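Local coordinates for protein TatD-related deoxyribonuclease (Thermotoga maritima, PDB 1J6O) that is probably a metal-dependent deoxyribonuclease of the TatD family, cleaving ester bonds in DNA with divalent cations held in a TIM barrel, at residues H164-I177 and V200-D214. Numbering follows the deposited sequence.
Sequences HAFSSDYEWAKKFI and VVKRVGLEYIVLETD
His164 and Glu212 meet just beyond strands 161-163 and 209-211 of the TIM barrel, where His164 and Asp214 are predicted metal ligands. Polar contacts hold this end. His164 ND1 donates to Glu212 OE2 at 2.6 Å, nearly straight at 166°. The bond lies in the imidazole plane and uses the syn lone pair of OE2, with ring and carboxylate almost coplanar. Ala165 N reaches Glu212 OE1 at 2.8 Å from above the carboxylate plane. With alanine in place of Glu212, both His164 ND1 and Ala165 N would probably lose their acceptor. Asp214 comes up to the ring edge at CE1, while its OD1 bonds to His19.

Farther out, helix segments 170-177 and 200-204 cross at -43°. One contact between them is cation-pi: Arg203 CZ sits 3.9 Å from the Tyr170 ring centroid, over one face. A bend at chi2 (-77°) and another at chi3 lay the arginine chain across that ring.

The rest is apolar. Val200 CG1 touches Phe166 CE2 and Ala173 CB. Val204 CG2 meets the Tyr170 edge. Ile177 CG2 lies over the Tyr208 ring, 3.5 Å from its centroid, and Ile177 CD1 presses tightly on Val204 CG1 at 3.3 Å.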
loop_
_atom_site.group_PDB
_atom_site.type_symbol
_atom_site.label_atom_id
_atom_site.label_comp_id
_atom_site.label_asym_id
_atom_site.label_seq_id
_atom_site.Cartn_x
_atom_site.Cartn_y
_atom_site.Cartn_z
ATOM N N HIS A 164 -1.124 -3.125 -3.669
ATOM C CA HIS A 164 -0.571 -1.804 -3.889
ATOM C C HIS A 164 0.079 -1.566 -5.252
ATOM O O HIS A 164 0.569 -2.498 -5.884
ATOM C CB HIS A 164 0.357 -1.503 -2.704
ATOM C CG HIS A 164 1.801 -1.401 -3.051
ATOM N ND1 HIS A 164 2.401 -0.209 -3.400
ATOM C CD2 HIS A 164 2.781 -2.335 -3.066
ATOM C CE1 HIS A 164 3.686 -0.416 -3.618
ATOM N NE2 HIS A 164 3.941 -1.696 -3.421
ATOM N N ALA A 165 0.051 -0.317 -5.706
ATOM C CA ALA A 165 0.641 0.062 -7.008
ATOM C C ALA A 165 0.226 -0.962 -8.060
ATOM O O ALA A 165 1.069 -1.473 -8.826
ATOM C CB ALA A 165 2.173 0.113 -6.901
ATOM N N PHE A 166 -1.071 -1.250 -8.099
ATOM C CA PHE A 166 -1.611 -2.224 -9.052
ATOM C C PHE A 166 -1.074 -1.922 -10.450
ATOM O O PHE A 166 -1.233 -0.811 -10.959
ATOM C CB PHE A 166 -3.141 -2.186 -9.077
ATOM C CG PHE A 166 -3.728 -3.172 -10.030
ATOM C CD1 PHE A 166 -3.760 -4.521 -9.709
ATOM C CD2 PHE A 166 -4.198 -2.764 -11.270
ATOM C CE1 PHE A 166 -4.254 -5.460 -10.614
ATOM C CE2 PHE A 166 -4.690 -3.705 -12.180
ATOM C CZ PHE A 166 -4.715 -5.042 -11.845
ATOM N N SER A 167 -0.477 -2.931 -11.071
ATOM C CA SER A 167 0.094 -2.756 -12.392
ATOM C C SER A 167 -0.276 -3.755 -13.476
ATOM O O SER A 167 0.529 -4.009 -14.382
ATOM C CB SER A 167 1.617 -2.724 -12.256
ATOM O OG SER A 167 2.081 -3.907 -11.605
ATOM N N SER A 168 -1.457 -4.351 -13.392
ATOM C CA SER A 168 -1.842 -5.301 -14.426
ATOM C C SER A 168 -3.012 -4.726 -15.224
ATOM O O SER A 168 -3.262 -3.515 -15.196
ATOM C CB SER A 168 -2.215 -6.648 -13.822
ATOM O OG SER A 168 -2.168 -7.640 -14.837
ATOM N N ASP A 169 -3.730 -5.575 -15.949
ATOM C CA ASP A 169 -4.856 -5.074 -16.738
ATOM C C ASP A 169 -6.191 -5.300 -16.062
ATOM O O ASP A 169 -6.254 -5.814 -14.949
ATOM C CB ASP A 169 -4.846 -5.711 -18.136
ATOM C CG ASP A 169 -4.928 -7.234 -18.099
ATOM O OD1 ASP A 169 -5.037 -7.834 -17.001
ATOM O OD2 ASP A 169 -4.884 -7.834 -19.194
ATOM N N TYR A 170 -7.268 -4.911 -16.732
ATOM C CA TYR A 170 -8.593 -5.086 -16.159
ATOM C C TYR A 170 -8.933 -6.513 -15.749
ATOM O O TYR A 170 -9.482 -6.740 -14.676
ATOM C CB TYR A 170 -9.682 -4.587 -17.124
ATOM C CG TYR A 170 -11.058 -4.657 -16.491
ATOM C CD1 TYR A 170 -11.356 -3.906 -15.352
ATOM C CD2 TYR A 170 -12.041 -5.512 -16.990
ATOM C CE1 TYR A 170 -12.594 -4.002 -14.719
ATOM C CE2 TYR A 170 -13.286 -5.620 -16.365
ATOM C CZ TYR A 170 -13.558 -4.863 -15.229
ATOM O OH TYR A 170 -14.784 -4.968 -14.604
ATOM N N GLU A 171 -8.619 -7.490 -16.594
ATOM C CA GLU A 171 -8.939 -8.866 -16.238
ATOM C C GLU A 171 -8.355 -9.276 -14.890
ATOM O O GLU A 171 -9.051 -9.886 -14.067
ATOM C CB GLU A 171 -8.494 -9.840 -17.336
ATOM C CG GLU A 171 -8.755 -11.298 -16.949
ATOM C CD GLU A 171 -8.418 -12.297 -18.052
ATOM O OE1 GLU A 171 -8.330 -11.880 -19.226
ATOM O OE2 GLU A 171 -8.248 -13.506 -17.741
ATOM N N TRP A 172 -7.093 -8.936 -14.652
ATOM C CA TRP A 172 -6.451 -9.289 -13.378
ATOM C C TRP A 172 -7.042 -8.440 -12.250
ATOM O O TRP A 172 -7.217 -8.901 -11.116
ATOM C CB TRP A 172 -4.935 -9.078 -13.474
ATOM C CG TRP A 172 -4.237 -10.322 -13.937
ATOM C CD1 TRP A 172 -3.372 -10.447 -14.983
ATOM C CD2 TRP A 172 -4.404 -11.628 -13.389
ATOM N NE1 TRP A 172 -2.990 -11.768 -15.123
ATOM C CE2 TRP A 172 -3.608 -12.511 -14.151
ATOM C CE3 TRP A 172 -5.149 -12.141 -12.314
ATOM C CZ2 TRP A 172 -3.542 -13.879 -13.884
ATOM C CZ3 TRP A 172 -5.085 -13.496 -12.046
ATOM C CH2 TRP A 172 -4.281 -14.351 -12.829
ATOM N N ALA A 173 -7.363 -7.196 -12.570
ATOM C CA ALA A 173 -7.938 -6.303 -11.564
ATOM C C ALA A 173 -9.220 -6.931 -11.048
ATOM O O ALA A 173 -9.457 -7.023 -9.835
ATOM C CB ALA A 173 -8.226 -4.931 -12.201
ATOM N N LYS A 174 -10.059 -7.378 -11.980
ATOM C CA LYS A 174 -11.314 -7.994 -11.607
ATOM C C LYS A 174 -11.096 -9.248 -10.765
ATOM O O LYS A 174 -11.806 -9.484 -9.794
ATOM C CB LYS A 174 -12.133 -8.322 -12.863
ATOM C CG LYS A 174 -13.482 -8.939 -12.549
ATOM C CD LYS A 174 -14.499 -8.587 -13.625
ATOM C CE LYS A 174 -15.724 -9.462 -13.476
ATOM N NZ LYS A 174 -15.265 -10.884 -13.461
ATOM N N LYS A 175 -10.101 -10.048 -11.123
ATOM C CA LYS A 175 -9.834 -11.264 -10.364
ATOM C C LYS A 175 -9.495 -10.964 -8.909
ATOM O O LYS A 175 -9.957 -11.657 -8.005
ATOM C CB LYS A 175 -8.679 -12.046 -10.997
ATOM C CG LYS A 175 -8.968 -12.582 -12.403
ATOM C CD LYS A 175 -9.852 -13.827 -12.401
ATOM C CE LYS A 175 -9.116 -15.065 -11.901
ATOM N NZ LYS A 175 -9.851 -16.330 -12.273
ATOM N N PHE A 176 -8.685 -9.934 -8.684
ATOM C CA PHE A 176 -8.309 -9.587 -7.319
ATOM C C PHE A 176 -9.448 -8.899 -6.589
ATOM O O PHE A 176 -9.679 -9.140 -5.396
ATOM C CB PHE A 176 -7.043 -8.736 -7.345
ATOM C CG PHE A 176 -5.796 -9.555 -7.476
ATOM C CD1 PHE A 176 -5.204 -10.114 -6.344
ATOM C CD2 PHE A 176 -5.240 -9.816 -8.729
ATOM C CE1 PHE A 176 -4.060 -10.927 -6.460
ATOM C CE2 PHE A 176 -4.100 -10.625 -8.859
ATOM C CZ PHE A 176 -3.509 -11.184 -7.709
ATOM N N ILE A 177 -10.173 -8.050 -7.302
ATOM C CA ILE A 177 -11.298 -7.369 -6.669
ATOM C C ILE A 177 -12.284 -8.458 -6.227
ATOM O O ILE A 177 -12.833 -8.414 -5.115
ATOM C CB ILE A 177 -11.982 -6.424 -7.652
ATOM C CG1 ILE A 177 -11.115 -5.174 -7.824
ATOM C CG2 ILE A 177 -13.406 -6.093 -7.184
ATOM C CD1 ILE A 177 -11.672 -4.226 -8.815
ATOM N N VAL A 200 -7.908 1.042 -16.844
ATOM C CA VAL A 200 -8.255 0.115 -15.756
ATOM C C VAL A 200 -9.047 0.861 -14.679
ATOM O O VAL A 200 -10.071 0.386 -14.175
ATOM C CB VAL A 200 -6.998 -0.480 -15.085
ATOM C CG1 VAL A 200 -7.403 -1.266 -13.853
ATOM C CG2 VAL A 200 -6.260 -1.389 -16.060
ATOM N N VAL A 201 -8.552 2.029 -14.304
ATOM C CA VAL A 201 -9.230 2.823 -13.299
ATOM C C VAL A 201 -10.644 3.144 -13.795
ATOM O O VAL A 201 -11.611 3.116 -13.030
ATOM C CB VAL A 201 -8.477 4.151 -13.036
ATOM C CG1 VAL A 201 -9.354 5.083 -12.246
ATOM C CG2 VAL A 201 -7.204 3.871 -12.245
ATOM N N LYS A 202 -10.751 3.437 -15.088
ATOM C CA LYS A 202 -12.043 3.766 -15.684
ATOM C C LYS A 202 -13.055 2.616 -15.570
ATOM O O LYS A 202 -14.235 2.839 -15.269
ATOM C CB LYS A 202 -11.840 4.162 -17.153
ATOM C CG LYS A 202 -13.019 4.912 -17.784
ATOM C CD LYS A 202 -12.583 5.591 -19.088
ATOM C CE LYS A 202 -13.762 6.246 -19.828
ATOM N NZ LYS A 202 -13.324 6.946 -21.094
ATOM N N ARG A 203 -12.581 1.398 -15.799
ATOM C CA ARG A 203 -13.417 0.194 -15.738
ATOM C C ARG A 203 -13.765 -0.257 -14.334
ATOM O O ARG A 203 -14.874 -0.736 -14.077
ATOM C CB ARG A 203 -12.712 -0.989 -16.415
ATOM C CG ARG A 203 -12.266 -0.779 -17.860
ATOM C CD ARG A 203 -13.420 -0.882 -18.839
ATOM N NE ARG A 203 -13.988 -2.233 -18.899
ATOM C CZ ARG A 203 -13.347 -3.303 -19.369
ATOM N NH1 ARG A 203 -12.103 -3.201 -19.823
ATOM N NH2 ARG A 203 -13.958 -4.481 -19.403
ATOM N N VAL A 204 -12.816 -0.116 -13.417
ATOM C CA VAL A 204 -13.036 -0.535 -12.041
ATOM C C VAL A 204 -13.890 0.400 -11.191
ATOM O O VAL A 204 -14.721 -0.052 -10.405
ATOM C CB VAL A 204 -11.681 -0.772 -11.342
ATOM C CG1 VAL A 204 -11.896 -1.096 -9.882
ATOM C CG2 VAL A 204 -10.947 -1.929 -12.042
ATOM N N GLY A 205 -13.674 1.702 -11.321
ATOM C CA GLY A 205 -14.471 2.613 -10.535
ATOM C C GLY A 205 -13.965 2.851 -9.125
ATOM O O GLY A 205 -13.071 2.158 -8.638
ATOM N N LEU A 206 -14.590 3.812 -8.456
ATOM C CA LEU A 206 -14.219 4.178 -7.103
ATOM C C LEU A 206 -14.467 3.214 -5.957
ATOM O O LEU A 206 -13.852 3.345 -4.909
ATOM C CB LEU A 206 -14.849 5.527 -6.750
ATOM C CG LEU A 206 -14.352 6.750 -7.543
ATOM C CD1 LEU A 206 -15.088 7.983 -7.037
ATOM C CD2 LEU A 206 -12.850 6.963 -7.350
ATOM N N GLU A 207 -15.352 2.240 -6.129
ATOM C CA GLU A 207 -15.621 1.313 -5.047
ATOM C C GLU A 207 -14.448 0.379 -4.741
ATOM O O GLU A 207 -14.365 -0.190 -3.650
ATOM C CB GLU A 207 -16.847 0.463 -5.403
ATOM C CG GLU A 207 -17.401 -0.344 -4.257
ATOM C CD GLU A 207 -18.546 -1.260 -4.678
ATOM O OE1 GLU A 207 -19.362 -0.848 -5.536
ATOM O OE2 GLU A 207 -18.632 -2.386 -4.135
ATOM N N TYR A 208 -13.512 0.260 -5.670
ATOM C CA TYR A 208 -12.388 -0.644 -5.443
ATOM C C TYR A 208 -10.986 -0.075 -5.430
ATOM O O TYR A 208 -10.028 -0.814 -5.593
ATOM C CB TYR A 208 -12.455 -1.752 -6.491
ATOM C CG TYR A 208 -13.783 -2.461 -6.461
ATOM C CD1 TYR A 208 -14.183 -3.152 -5.321
ATOM C CD2 TYR A 208 -14.667 -2.380 -7.535
ATOM C CE1 TYR A 208 -15.445 -3.743 -5.232
ATOM C CE2 TYR A 208 -15.947 -2.976 -7.457
ATOM C CZ TYR A 208 -16.315 -3.647 -6.299
ATOM O OH TYR A 208 -17.555 -4.228 -6.168
ATOM N N ILE A 209 -10.844 1.214 -5.207
ATOM C CA ILE A 209 -9.498 1.762 -5.203
ATOM C C ILE A 209 -9.151 2.653 -4.013
ATOM O O ILE A 209 -10.026 3.251 -3.397
ATOM C CB ILE A 209 -9.258 2.616 -6.459
ATOM C CG1 ILE A 209 -10.261 3.755 -6.494
ATOM C CG2 ILE A 209 -9.440 1.775 -7.745
ATOM C CD1 ILE A 209 -9.998 4.777 -7.579
ATOM N N VAL A 210 -7.862 2.694 -3.672
ATOM C CA VAL A 210 -7.401 3.542 -2.588
ATOM C C VAL A 210 -6.215 4.263 -3.219
ATOM O O VAL A 210 -5.671 3.804 -4.235
ATOM C CB VAL A 210 -6.930 2.799 -1.338
ATOM C CG1 VAL A 210 -8.139 2.299 -0.561
ATOM C CG2 VAL A 210 -5.946 1.681 -1.729
ATOM N N LEU A 211 -5.836 5.403 -2.654
ATOM C CA LEU A 211 -4.712 6.168 -3.194
ATOM C C LEU A 211 -3.430 5.830 -2.457
ATOM O O LEU A 211 -3.454 5.326 -1.321
ATOM C CB LEU A 211 -4.948 7.660 -2.985
ATOM C CG LEU A 211 -6.301 8.244 -3.374
ATOM C CD1 LEU A 211 -6.432 9.625 -2.727
ATOM C CD2 LEU A 211 -6.410 8.338 -4.902
ATOM N N GLU A 212 -2.302 6.089 -3.106
ATOM C CA GLU A 212 -1.037 5.825 -2.460
ATOM C C GLU A 212 0.030 6.620 -3.199
ATOM O O GLU A 212 -0.185 7.056 -4.340
ATOM C CB GLU A 212 -0.691 4.343 -2.523
ATOM C CG GLU A 212 -0.176 3.881 -3.894
ATOM C CD GLU A 212 0.255 2.431 -3.855
ATOM O OE1 GLU A 212 -0.647 1.582 -3.802
ATOM O OE2 GLU A 212 1.486 2.149 -3.839
ATOM N N THR A 213 1.153 6.859 -2.525
ATOM C CA THR A 213 2.243 7.583 -3.151
ATOM C C THR A 213 3.442 6.655 -3.289
ATOM O O THR A 213 4.204 6.773 -4.243
ATOM C CB THR A 213 2.788 8.764 -2.299
ATOM O OG1 THR A 213 3.240 8.262 -1.025
ATOM C CG2 THR A 213 1.741 9.842 -2.107
ATOM N N ASP A 214 3.592 5.718 -2.353
ATOM C CA ASP A 214 4.720 4.807 -2.348
ATOM C C ASP A 214 5.952 5.737 -2.171
ATOM O O ASP A 214 7.070 5.410 -2.581
ATOM C CB ASP A 214 4.828 4.007 -3.658
ATOM C CG ASP A 214 5.751 2.794 -3.526
ATOM O OD1 ASP A 214 6.047 2.363 -2.375
ATOM O OD2 ASP A 214 6.174 2.260 -4.582
#